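Local coordinates for protein alpha-amylase G-6 (Bacillus halodurans, PDB 2C3H) that probably binds starch through this family 26 carbohydrate-binding module, one part of a longer amylase, which here holds two linked glucose units, at residues 10-15 with 46-51; 17-22 with 39-44; 22-27 with 58-63. One frame throughout, in Å; residues are numbered along the deposited sequence.

Contact 1. Residues 10-15 with 46-51; sequences YFKKPD and EGDWYT. With SO4 (sulfate ion), chain T.
Strand 10-12 runs antiparallel to strand 49-51, their axes 4.4 Å apart at closest approach: F11 and Y50 form the hydrogen-bonded pair, while Y10/T51 and K12/W49 are the non-hydrogen-bonded pairs to either side. Past the strand end the ladder gains one more bond, K13 N donating to D48 O at 3.0 Å. On the side of Y10, K12, W49 and T51, the aliphatic part of K12 lies over the indole of W49, with CB 3.8 Å from the centroid of the six-membered ring, almost on its normal. The chain of K12, extended until it bends at chi4, then passes beyond the ring, and NZ meets D48 OD2 at 3.1 Å in a salt bridge that uses the anti lone pair of the carboxylate. D15 OD2 approaches that same oxygen at 4.3 Å, so the lysine charge probably eases the repulsion between the two acids. The indole edge is used too: W49 NE1 donates to O2 of a sulfate, probably from the crystallisation liquor, at 2.8 Å. D48 and W49 sit at the end of a type II' beta turn, E46 to W49, which joins strands 43-46 and 49-54 into a hairpin; strand 7-12 packs beside the latter in the five-stranded sheet of this beta-sandwich module. At the other end of the contact T51 OG1, anti to its own backbone N (chi1 -170°), is carried over the rim of one face of the Y10 ring, 3.1 Å from Y10 CE1, and is hydrogen-bonded to I9 O. On the F11 and Y50 side, K13 runs alongside Y50, its CD 3.8 Å from Y50 CE2, before two bends bring NZ back to P14 O and W17 O.

Contact 2. Residues 17-22 with 39-44; sequences WGTPHL and APEMEH. With SO4 (sulfate ion), chain S.
H21 lays its imidazole flat over the backbone of E41 in a CH-pi contact: E41 CA stands 3.8 Å from the ring centroid, nearly above its centre, and E41 CG comes over the same face near the NE2 corner, 3.5 Å from H21 NE2. The two residues form a single beta bridge. The touching parts of the segments, 19-22 and 39-42, run 121° apart from end to end. This is a meeting point of the two sheets of the beta-sandwich, since segment 17-22 leads into strand 21-28 of the three-stranded sheet and segment 39-44 into strand 43-46 at the edge of the five-stranded one. Two backbone bonds flank the bridge: M42 N to P20 O, at 2.8 Å, and L22 N to P40 O. A long, bent bond from H21 ND1 to T19 O, 3.3 Å, favours this rotation of the ring.

M42 fills the inner side of the crossing. Its CG lies beside its own backbone N (chi1 -58°), directing the chain toward segment 17-22, where M42 CG packs against L22 CB at 4.0 Å. With chi2 extended (-175°), SD lies by P20 CB, and the bend at chi3 then turns only CE toward L22 CD1. M42 and P20 both also touch Y50 and F11 of the five-stranded sheet, and L22 reaches I9 and I54, so these three side chains enter the core between the sheets. A39 takes a different route, its CB meeting L22 O at 3.4 Å. At the outer end T19 OG1 makes a weak hydrogen bond to E41 OE1, and T19 N donates to O4 of a sulfate, probably from the crystallisation liquor, at 2.8 Å.

Contact 3. Residues 22-27 with 58-63; sequences LYYYDT and ESVRLL. With GLC (alpha-D-glucopyranose), chain I; GLC (alpha-D-glucopyranose), chain B.
The ring of Y25 is held between R61 and a glucose: R61 CB lies 4.0 Å from the ring centroid over one face, and C6 of the glucose of chain I stands over the centre of the opposite face. Y25 CG sits between its backbone N and carbonyl carbon (chi1 61°), which puts the ring over R61 CB. This is the sugar-binding flank of the antiparallel three-stranded sheet of the beta-sandwich, where strands 22-25 and 59-63 pair. Y23 OH meets O6 of the chain I glucose at 2.6 Å, in the ring plane, and approaches C6 of the chain B glucose at 3.6 Å. Q71, G76 and E77 supply further hydrogen bonds to the bound glucose. L63 wedges CD1 between the edges of the two tyrosine rings, 3.6 Å from Y25 CE1 and 3.8 Å from Y23 CD2.

In the second shell, Y25 OH is hydrogen-bonded to G79 N, and W36 meets Y23 edge-to-face. Beneath, two hydrogen-bonded pairs, Y23/L63 and Y25/R61, fix the strands. On the reverse side Y24 CB packs on V60 CG2, which also presses on T27 CG2, tight at 3.5 Å. Where the chain turns, D26 forms a salt bridge with R61, though the modelled length is doubtfully short. A water joins D26 O to S59 OG, 2.7 Å from each of those oxygens.

How the contacts relate
Contact 1 lies in the five-stranded sheet and contact 3 in the three-stranded sheet, their centres about 18 Å apart on opposite sides of the chain's centre, without touching. Contact 2 bridges them: its strand 43-46 is the sheet neighbour of strand 49-54 of contact 1, and its strand 21-28 continues into contact 3, with L22 shared. T51 N to E43 O probably bonds contacts 1 and 2. Along the chain both segments of contact 2 fall between those of contact 1, whereas the segments of contact 3 alternate with those of each. The sugar sits at contact 3, while contacts 1 and 2 join parts of the sandwich farther from it.

Contact 1. Residues 10-15 with 46-51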
loop_
_atom_site.group_PDB
_atom_site.type_symbol
_atom_site.label_atom_id
_atom_site.label_comp_id
_atom_site.label_asym_id
_atom_site.label_seq_id
_atom_site.Cartn_x
_atom_site.Cartn_y
_atom_site.Cartn_z
ATOM N N TYR A 10 -4.925 1.541 4.029
ATOM C CA TYR A 10 -5.108 2.959 4.008
ATOM C C TYR A 10 -3.738 3.490 4.235
ATOM O O TYR A 10 -2.976 2.882 4.969
ATOM C CB TYR A 10 -6.056 3.392 5.127
ATOM C CG TYR A 10 -7.457 2.850 4.971
ATOM C CD1 TYR A 10 -8.442 3.582 4.299
ATOM C CD2 TYR A 10 -7.805 1.610 5.526
ATOM C CE1 TYR A 10 -9.748 3.063 4.158
ATOM C CE2 TYR A 10 -9.095 1.089 5.405
ATOM C CZ TYR A 10 -10.050 1.815 4.716
ATOM O OH TYR A 10 -11.297 1.275 4.581
ATOM N N PHE A 11 -3.424 4.622 3.619
ATOM C CA PHE A 11 -2.071 5.174 3.716
ATOM C C PHE A 11 -2.127 6.674 3.797
ATOM O O PHE A 11 -2.686 7.301 2.920
ATOM C CB PHE A 11 -1.262 4.765 2.476
ATOM C CG PHE A 11 0.077 5.418 2.377
ATOM C CD1 PHE A 11 1.070 5.139 3.308
ATOM C CD2 PHE A 11 0.364 6.293 1.314
ATOM C CE1 PHE A 11 2.343 5.732 3.197
ATOM C CE2 PHE A 11 1.642 6.915 1.207
ATOM C CZ PHE A 11 2.634 6.611 2.123
ATOM N N LYS A 12 -1.553 7.249 4.848
ATOM C CA LYS A 12 -1.448 8.697 4.957
ATOM C C LYS A 12 -0.321 9.250 4.074
ATOM O O LYS A 12 0.851 8.998 4.334
ATOM C CB LYS A 12 -1.204 9.098 6.397
ATOM C CG LYS A 12 -1.664 10.523 6.651
ATOM C CD LYS A 12 -1.322 10.945 8.060
ATOM C CE LYS A 12 -2.361 11.958 8.554
ATOM N NZ LYS A 12 -1.849 13.326 8.489
ATOM N N LYS A 13 -0.684 10.054 3.074
ATOM C CA LYS A 13 0.261 10.561 2.109
ATOM C C LYS A 13 1.214 11.611 2.727
ATOM O O LYS A 13 0.774 12.550 3.362
ATOM C CB LYS A 13 -0.499 11.110 0.907
ATOM C CG LYS A 13 0.386 11.597 -0.220
ATOM C CD LYS A 13 -0.429 12.204 -1.396
ATOM C CE LYS A 13 -0.748 13.696 -1.167
ATOM N NZ LYS A 13 0.488 14.525 -1.030
ATOM N N PRO A 14 2.525 11.444 2.565
ATOM C CA PRO A 14 3.438 12.516 2.982
ATOM C C PRO A 14 3.139 13.767 2.108
ATOM O O PRO A 14 2.708 13.637 0.936
ATOM C CB PRO A 14 4.812 11.941 2.718
ATOM C CG PRO A 14 4.578 10.408 2.509
ATOM C CD PRO A 14 3.212 10.299 1.939
ATOM N N ASP A 15 3.270 14.953 2.696
ATOM C CA ASP A 15 2.868 16.205 2.015
ATOM C C ASP A 15 3.552 16.381 0.670
ATOM O O ASP A 15 2.902 16.766 -0.293
ATOM C CB ASP A 15 3.075 17.450 2.888
ATOM C CG ASP A 15 2.019 17.565 4.010
ATOM O OD1 ASP A 15 2.231 18.365 4.960
ATOM O OD2 ASP A 15 0.931 16.904 4.007
ATOM N N GLU A 46 -10.040 10.221 2.724
ATOM C CA GLU A 46 -10.443 11.410 3.483
ATOM C C GLU A 46 -9.199 12.174 3.890
ATOM O O GLU A 46 -8.320 11.611 4.551
ATOM C CB GLU A 46 -11.171 11.020 4.766
ATOM C CG GLU A 46 -12.687 10.866 4.638
ATOM C CD GLU A 46 -13.366 10.619 5.983
ATOM O OE1 GLU A 46 -13.209 11.455 6.908
ATOM O OE2 GLU A 46 -14.060 9.586 6.123
ATOM N N GLY A 47 -9.117 13.452 3.513
ATOM C CA GLY A 47 -7.958 14.274 3.851
ATOM C C GLY A 47 -6.670 13.749 3.232
ATOM O O GLY A 47 -6.575 13.637 2.003
ATOM N N ASP A 48 -5.685 13.413 4.071
ATOM C CA ASP A 48 -4.416 12.867 3.580
ATOM C C ASP A 48 -4.486 11.366 3.276
ATOM O O ASP A 48 -3.591 10.809 2.678
ATOM C CB ASP A 48 -3.305 13.097 4.600
ATOM C CG ASP A 48 -3.003 14.573 4.846
ATOM O OD1 ASP A 48 -3.369 15.424 3.998
ATOM O OD2 ASP A 48 -2.399 14.960 5.897
ATOM N N TRP A 49 -5.559 10.715 3.690
ATOM C CA TRP A 49 -5.653 9.262 3.617
ATOM C C TRP A 49 -6.136 8.762 2.289
ATOM O O TRP A 49 -7.081 9.309 1.719
ATOM C CB TRP A 49 -6.598 8.774 4.683
ATOM C CG TRP A 49 -6.024 8.874 6.036
ATOM C CD1 TRP A 49 -6.204 9.880 6.913
ATOM C CD2 TRP A 49 -5.147 7.927 6.659
ATOM N NE1 TRP A 49 -5.541 9.601 8.078
ATOM C CE2 TRP A 49 -4.865 8.411 7.941
ATOM C CE3 TRP A 49 -4.574 6.699 6.255
ATOM C CZ2 TRP A 49 -4.013 7.739 8.832
ATOM C CZ3 TRP A 49 -3.773 6.003 7.156
ATOM C CH2 TRP A 49 -3.483 6.527 8.425
ATOM N N TYR A 50 -5.466 7.720 1.801
ATOM C CA TYR A 50 -5.828 7.049 0.569
ATOM C C TYR A 50 -5.968 5.574 0.854
ATOM O O TYR A 50 -5.492 5.089 1.874
ATOM C CB TYR A 50 -4.752 7.254 -0.480
ATOM C CG TYR A 50 -4.671 8.677 -0.983
ATOM C CD1 TYR A 50 -5.196 9.008 -2.213
ATOM C CD2 TYR A 50 -4.061 9.694 -0.216
ATOM C CE1 TYR A 50 -5.113 10.301 -2.700
ATOM C CE2 TYR A 50 -3.980 10.991 -0.693
ATOM C CZ TYR A 50 -4.514 11.281 -1.936
ATOM O OH TYR A 50 -4.501 12.565 -2.428
ATOM N N THR A 51 -6.575 4.847 -0.079
ATOM C CA THR A 51 -6.961 3.478 0.189
ATOM C C THR A 51 -6.881 2.583 -1.036
ATOM O O THR A 51 -7.115 3.033 -2.176
ATOM C CB THR A 51 -8.377 3.461 0.880
ATOM O OG1 THR A 51 -8.671 2.140 1.352
ATOM C CG2 THR A 51 -9.526 3.805 -0.091
HETATM S S SO4 T . -5.941 13.183 9.121
HETATM O O1 SO4 T . -7.302 13.325 9.576
HETATM O O2 SO4 T . -5.422 11.903 9.590
HETATM O O3 SO4 T . -5.923 13.264 7.670
HETATM O O4 SO4 T . -5.080 14.266 9.615
#

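Contact 2. Residues 17-22 with 39-44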
loop_
_atom_site.group_PDB
_atom_site.type_symbol
_atom_site.label_atom_id
_atom_site.label_comp_id
_atom_site.label_asym_id
_atom_site.label_seq_id
_atom_site.Cartn_x
_atom_site.Cartn_y
_atom_site.Cartn_z
ATOM N N TRP A 17 4.566 14.146 -1.444
ATOM C CA TRP A 17 4.343 13.068 -2.396
ATOM C C TRP A 17 3.247 13.404 -3.381
ATOM O O TRP A 17 2.266 14.093 -3.046
ATOM C CB TRP A 17 3.914 11.749 -1.704
ATOM C CG TRP A 17 5.029 10.928 -1.105
ATOM C CD1 TRP A 17 6.206 11.390 -0.520
ATOM C CD2 TRP A 17 5.069 9.501 -0.990
ATOM N NE1 TRP A 17 6.950 10.321 -0.069
ATOM C CE2 TRP A 17 6.275 9.158 -0.332
ATOM C CE3 TRP A 17 4.202 8.469 -1.372
ATOM C CZ2 TRP A 17 6.620 7.830 -0.044
ATOM C CZ3 TRP A 17 4.565 7.146 -1.105
ATOM C CH2 TRP A 17 5.749 6.843 -0.431
ATOM N N GLY A 18 3.383 12.837 -4.566
ATOM C CA GLY A 18 2.254 12.749 -5.478
ATOM C C GLY A 18 1.217 11.749 -4.959
ATOM O O GLY A 18 1.397 11.196 -3.871
ATOM N N THR A 19 0.132 11.508 -5.701
ATOM C CA THR A 19 -0.886 10.619 -5.134
ATOM C C THR A 19 -0.374 9.200 -5.021
ATOM O O THR A 19 0.293 8.735 -5.898
ATOM C CB THR A 19 -2.354 10.818 -5.685
ATOM O OG1 THR A 19 -2.857 9.634 -6.319
ATOM C CG2 THR A 19 -2.461 11.892 -6.656
ATOM N N PRO A 20 -0.560 8.565 -3.890
ATOM C CA PRO A 20 0.126 7.305 -3.639
ATOM C C PRO A 20 -0.329 6.127 -4.509
ATOM O O PRO A 20 -1.535 6.019 -4.812
ATOM C CB PRO A 20 -0.191 7.034 -2.162
ATOM C CG PRO A 20 -1.396 7.887 -1.850
ATOM C CD PRO A 20 -1.345 9.025 -2.723
ATOM N N HIS A 21 0.631 5.264 -4.861
ATOM C CA HIS A 21 0.350 3.951 -5.434
ATOM C C HIS A 21 0.734 2.826 -4.457
ATOM O O HIS A 21 1.567 2.999 -3.568
ATOM C CB HIS A 21 1.019 3.755 -6.802
ATOM C CG HIS A 21 0.491 4.654 -7.876
ATOM N ND1 HIS A 21 0.420 6.029 -7.745
ATOM C CD2 HIS A 21 0.047 4.373 -9.132
ATOM C CE1 HIS A 21 -0.083 6.550 -8.855
ATOM N NE2 HIS A 21 -0.327 5.563 -9.710
ATOM N N LEU A 22 0.066 1.695 -4.581
ATOM C CA LEU A 22 0.326 0.574 -3.705
ATOM C C LEU A 22 0.988 -0.525 -4.520
ATOM O O LEU A 22 0.350 -1.093 -5.444
ATOM C CB LEU A 22 -0.972 0.063 -3.094
ATOM C CG LEU A 22 -0.717 -0.975 -1.987
ATOM C CD1 LEU A 22 -0.275 -0.203 -0.769
ATOM C CD2 LEU A 22 -1.933 -1.830 -1.640
ATOM N N ALA A 39 2.113 -0.310 -10.424
ATOM C CA ALA A 39 1.410 -0.329 -9.140
ATOM C C ALA A 39 0.204 0.621 -9.185
ATOM O O ALA A 39 0.370 1.774 -9.608
ATOM C CB ALA A 39 2.325 0.063 -8.008
ATOM N N PRO A 40 -0.983 0.168 -8.737
ATOM C CA PRO A 40 -2.194 0.994 -8.815
ATOM C C PRO A 40 -2.302 2.193 -7.854
ATOM O O PRO A 40 -1.829 2.180 -6.689
ATOM C CB PRO A 40 -3.334 0.009 -8.533
ATOM C CG PRO A 40 -2.701 -1.096 -7.664
ATOM C CD PRO A 40 -1.256 -1.155 -8.119
ATOM N N GLU A 41 -2.959 3.220 -8.413
ATOM C CA GLU A 41 -3.436 4.408 -7.736
ATOM C C GLU A 41 -4.277 4.055 -6.542
ATOM O O GLU A 41 -5.265 3.353 -6.666
ATOM C CB GLU A 41 -4.329 5.228 -8.683
ATOM C CG GLU A 41 -3.693 6.486 -9.213
ATOM C CD GLU A 41 -4.552 7.746 -9.106
ATOM O OE1 GLU A 41 -4.001 8.834 -9.336
ATOM O OE2 GLU A 41 -5.756 7.699 -8.796
ATOM N N MET A 42 -3.917 4.577 -5.385
ATOM C CA MET A 42 -4.791 4.419 -4.250
ATOM C C MET A 42 -5.905 5.454 -4.407
ATOM O O MET A 42 -5.621 6.620 -4.731
ATOM C CB MET A 42 -4.006 4.564 -2.960
ATOM C CG MET A 42 -2.878 3.566 -2.879
ATOM S SD MET A 42 -2.058 3.637 -1.335
ATOM C CE MET A 42 -3.174 2.673 -0.326
ATOM N N GLU A 43 -7.155 5.005 -4.273
ATOM C CA GLU A 43 -8.321 5.883 -4.251
ATOM C C GLU A 43 -8.193 6.862 -3.113
ATOM O O GLU A 43 -7.772 6.477 -2.033
ATOM C CB GLU A 43 -9.588 5.056 -4.024
ATOM C CG GLU A 43 -10.520 5.040 -5.240
ATOM C CD GLU A 43 -10.854 3.636 -5.768
ATOM O OE1 GLU A 43 -12.028 3.204 -5.602
ATOM O OE2 GLU A 43 -9.971 2.960 -6.373
ATOM N N HIS A 44 -8.547 8.122 -3.349
ATOM C CA HIS A 44 -8.585 9.113 -2.278
ATOM C C HIS A 44 -9.618 8.705 -1.244
ATOM O O HIS A 44 -10.720 8.318 -1.599
ATOM C CB HIS A 44 -8.887 10.527 -2.835
ATOM C CG HIS A 44 -8.998 11.591 -1.780
ATOM N ND1 HIS A 44 -8.307 11.537 -0.585
ATOM C CD2 HIS A 44 -9.700 12.744 -1.751
ATOM C CE1 HIS A 44 -8.588 12.605 0.140
ATOM N NE2 HIS A 44 -9.425 13.360 -0.549
HETATM S S SO4 S . -0.460 12.519 -9.389
HETATM O O1 SO4 S . -1.907 12.385 -9.332
HETATM O O2 SO4 S . 0.075 11.239 -9.867
HETATM O O3 SO4 S . -0.088 13.548 -10.362
HETATM O O4 SO4 S . 0.136 12.909 -8.101
#

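Contact 3. Residues 22-27 with 58-63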
loop_
_atom_site.group_PDB
_atom_site.type_symbol
_atom_site.label_atom_id
_atom_site.label_comp_id
_atom_site.label_asym_id
_atom_site.label_seq_id
_atom_site.Cartn_x
_atom_site.Cartn_y
_atom_site.Cartn_z
ATOM N N LEU A 22 0.066 1.695 -4.581
ATOM C CA LEU A 22 0.326 0.574 -3.705
ATOM C C LEU A 22 0.988 -0.525 -4.520
ATOM O O LEU A 22 0.350 -1.093 -5.444
ATOM C CB LEU A 22 -0.972 0.063 -3.094
ATOM C CG LEU A 22 -0.717 -0.975 -1.987
ATOM C CD1 LEU A 22 -0.275 -0.203 -0.769
ATOM C CD2 LEU A 22 -1.933 -1.830 -1.640
ATOM N N TYR A 23 2.260 -0.788 -4.234
ATOM C CA TYR A 23 2.971 -1.881 -4.893
ATOM C C TYR A 23 2.935 -3.069 -3.935
ATOM O O TYR A 23 3.067 -2.879 -2.702
ATOM C CB TYR A 23 4.403 -1.470 -5.298
ATOM C CG TYR A 23 5.227 -2.638 -5.742
ATOM C CD1 TYR A 23 5.146 -3.109 -7.063
ATOM C CD2 TYR A 23 6.063 -3.306 -4.851
ATOM C CE1 TYR A 23 5.893 -4.202 -7.489
ATOM C CE2 TYR A 23 6.808 -4.403 -5.262
ATOM C CZ TYR A 23 6.701 -4.843 -6.599
ATOM O OH TYR A 23 7.394 -5.935 -7.043
ATOM N N TYR A 24 2.742 -4.285 -4.466
ATOM C CA TYR A 24 2.643 -5.456 -3.595
ATOM C C TYR A 24 3.119 -6.737 -4.258
ATOM O O TYR A 24 3.007 -6.882 -5.450
ATOM C CB TYR A 24 1.199 -5.615 -3.072
ATOM C CG TYR A 24 0.122 -5.704 -4.152
ATOM C CD1 TYR A 24 -0.537 -4.547 -4.622
ATOM C CD2 TYR A 24 -0.263 -6.956 -4.666
ATOM C CE1 TYR A 24 -1.508 -4.633 -5.575
ATOM C CE2 TYR A 24 -1.237 -7.062 -5.644
ATOM C CZ TYR A 24 -1.853 -5.910 -6.098
ATOM O OH TYR A 24 -2.841 -6.021 -7.042
ATOM N N TYR A 25 3.663 -7.672 -3.480
ATOM C CA TYR A 25 4.150 -8.934 -4.043
ATOM C C TYR A 25 4.035 -9.925 -2.907
ATOM O O TYR A 25 3.533 -9.545 -1.825
ATOM C CB TYR A 25 5.587 -8.794 -4.556
ATOM C CG TYR A 25 6.586 -8.413 -3.474
ATOM C CD1 TYR A 25 6.679 -7.086 -3.015
ATOM C CD2 TYR A 25 7.429 -9.374 -2.900
ATOM C CE1 TYR A 25 7.615 -6.715 -2.012
ATOM C CE2 TYR A 25 8.369 -9.016 -1.871
ATOM C CZ TYR A 25 8.438 -7.674 -1.460
ATOM O OH TYR A 25 9.295 -7.282 -0.476
ATOM N N ASP A 26 4.498 -11.165 -3.135
ATOM C CA ASP A 26 4.285 -12.281 -2.233
ATOM C C ASP A 26 2.813 -12.426 -1.844
ATOM O O ASP A 26 2.529 -12.695 -0.666
ATOM C CB ASP A 26 5.065 -12.088 -0.927
ATOM C CG ASP A 26 6.513 -12.483 -1.041
ATOM O OD1 ASP A 26 7.026 -12.628 -2.188
ATOM O OD2 ASP A 26 7.226 -12.625 -0.010
ATOM N N THR A 27 1.887 -12.222 -2.790
ATOM C CA THR A 27 0.488 -12.401 -2.455
ATOM C C THR A 27 0.210 -13.852 -2.050
ATOM O O THR A 27 0.758 -14.817 -2.622
ATOM C CB THR A 27 -0.496 -11.927 -3.557
ATOM O OG1 THR A 27 -0.170 -12.541 -4.801
ATOM C CG2 THR A 27 -0.341 -10.441 -3.832
ATOM N N GLU A 58 -5.068 -13.116 1.586
ATOM C CA GLU A 58 -5.001 -13.105 3.040
ATOM C C GLU A 58 -3.804 -12.246 3.466
ATOM O O GLU A 58 -3.912 -11.407 4.369
ATOM C CB GLU A 58 -4.784 -14.514 3.635
ATOM C CG GLU A 58 -5.917 -15.534 3.489
ATOM C CD GLU A 58 -7.203 -15.162 4.241
ATOM O OE1 GLU A 58 -7.158 -14.336 5.211
ATOM O OE2 GLU A 58 -8.274 -15.711 3.859
ATOM N N SER A 59 -2.652 -12.502 2.849
ATOM C CA SER A 59 -1.422 -11.807 3.201
ATOM C C SER A 59 -0.692 -11.269 1.942
ATOM O O SER A 59 -0.916 -11.749 0.810
ATOM C CB SER A 59 -0.518 -12.707 4.044
ATOM O OG SER A 59 0.172 -13.623 3.211
ATOM N N VAL A 60 0.172 -10.272 2.185
ATOM C CA VAL A 60 0.878 -9.509 1.174
ATOM C C VAL A 60 2.133 -8.848 1.784
ATOM O O VAL A 60 2.184 -8.606 3.001
ATOM C CB VAL A 60 -0.095 -8.459 0.526
ATOM C CG1 VAL A 60 0.165 -7.034 0.987
ATOM C CG2 VAL A 60 -0.048 -8.534 -0.962
ATOM N N ARG A 61 3.151 -8.610 0.940
ATOM C CA ARG A 61 4.204 -7.624 1.223
ATOM C C ARG A 61 3.968 -6.409 0.338
ATOM O O ARG A 61 3.647 -6.525 -0.877
ATOM C CB ARG A 61 5.606 -8.195 1.005
ATOM C CG ARG A 61 5.960 -9.252 2.043
ATOM C CD ARG A 61 7.428 -9.715 2.032
ATOM N NE ARG A 61 7.709 -10.482 3.241
ATOM C CZ ARG A 61 7.447 -11.791 3.366
ATOM N NH1 ARG A 61 7.732 -12.401 4.498
ATOM N NH2 ARG A 61 6.901 -12.502 2.361
ATOM N N LEU A 62 4.061 -5.233 0.942
ATOM C CA LEU A 62 3.699 -4.048 0.198
ATOM C C LEU A 62 4.634 -2.860 0.393
ATOM O O LEU A 62 5.243 -2.677 1.458
ATOM C CB LEU A 62 2.218 -3.679 0.447
ATOM C CG LEU A 62 1.865 -3.196 1.865
ATOM C CD1 LEU A 62 2.023 -1.649 2.153
ATOM C CD2 LEU A 62 0.474 -3.677 2.187
ATOM N N LEU A 63 4.724 -2.028 -0.637
ATOM C CA LEU A 63 5.437 -0.768 -0.511
ATOM C C LEU A 63 4.508 0.333 -1.012
ATOM O O LEU A 63 3.756 0.122 -1.975
ATOM C CB LEU A 63 6.710 -0.784 -1.338
ATOM C CG LEU A 63 7.830 -1.650 -0.804
ATOM C CD1 LEU A 63 7.673 -3.129 -1.367
ATOM C CD2 LEU A 63 9.190 -1.053 -1.098
HETATM C C1 GLC I . 10.466 -4.463 -3.729
HETATM C C2 GLC I . 11.197 -4.716 -2.433
HETATM C C3 GLC I . 12.238 -5.795 -2.620
HETATM C C4 GLC I . 11.583 -7.026 -3.251
HETATM C C5 GLC I . 10.967 -6.671 -4.583
HETATM C C6 GLC I . 10.199 -7.848 -5.148
HETATM O O2 GLC I . 11.870 -3.539 -2.073
HETATM O O3 GLC I . 12.803 -6.041 -1.337
HETATM O O4 GLC I . 12.518 -8.058 -3.451
HETATM O O5 GLC I . 10.039 -5.609 -4.423
HETATM O O6 GLC I . 9.409 -7.427 -6.240
HETATM C C1 GLC B . 12.184 -0.685 -7.471
HETATM C C2 GLC B . 12.012 -0.339 -5.996
HETATM C C3 GLC B . 12.199 -1.588 -5.150
HETATM C C4 GLC B . 11.184 -2.622 -5.609
HETATM C C5 GLC B . 11.382 -2.927 -7.081
HETATM C C6 GLC B . 10.354 -3.947 -7.545
HETATM O O1 GLC B . 13.524 -1.059 -7.741
HETATM O O2 GLC B . 12.933 0.652 -5.602
HETATM O O3 GLC B . 12.054 -1.388 -3.743
HETATM O O4 GLC B . 11.459 -3.775 -4.857
HETATM O O5 GLC B . 11.296 -1.733 -7.861
HETATM O O6 GLC B . 10.530 -4.304 -8.912
HETATM O O HOH W 1 2.584 -13.479 1.920
#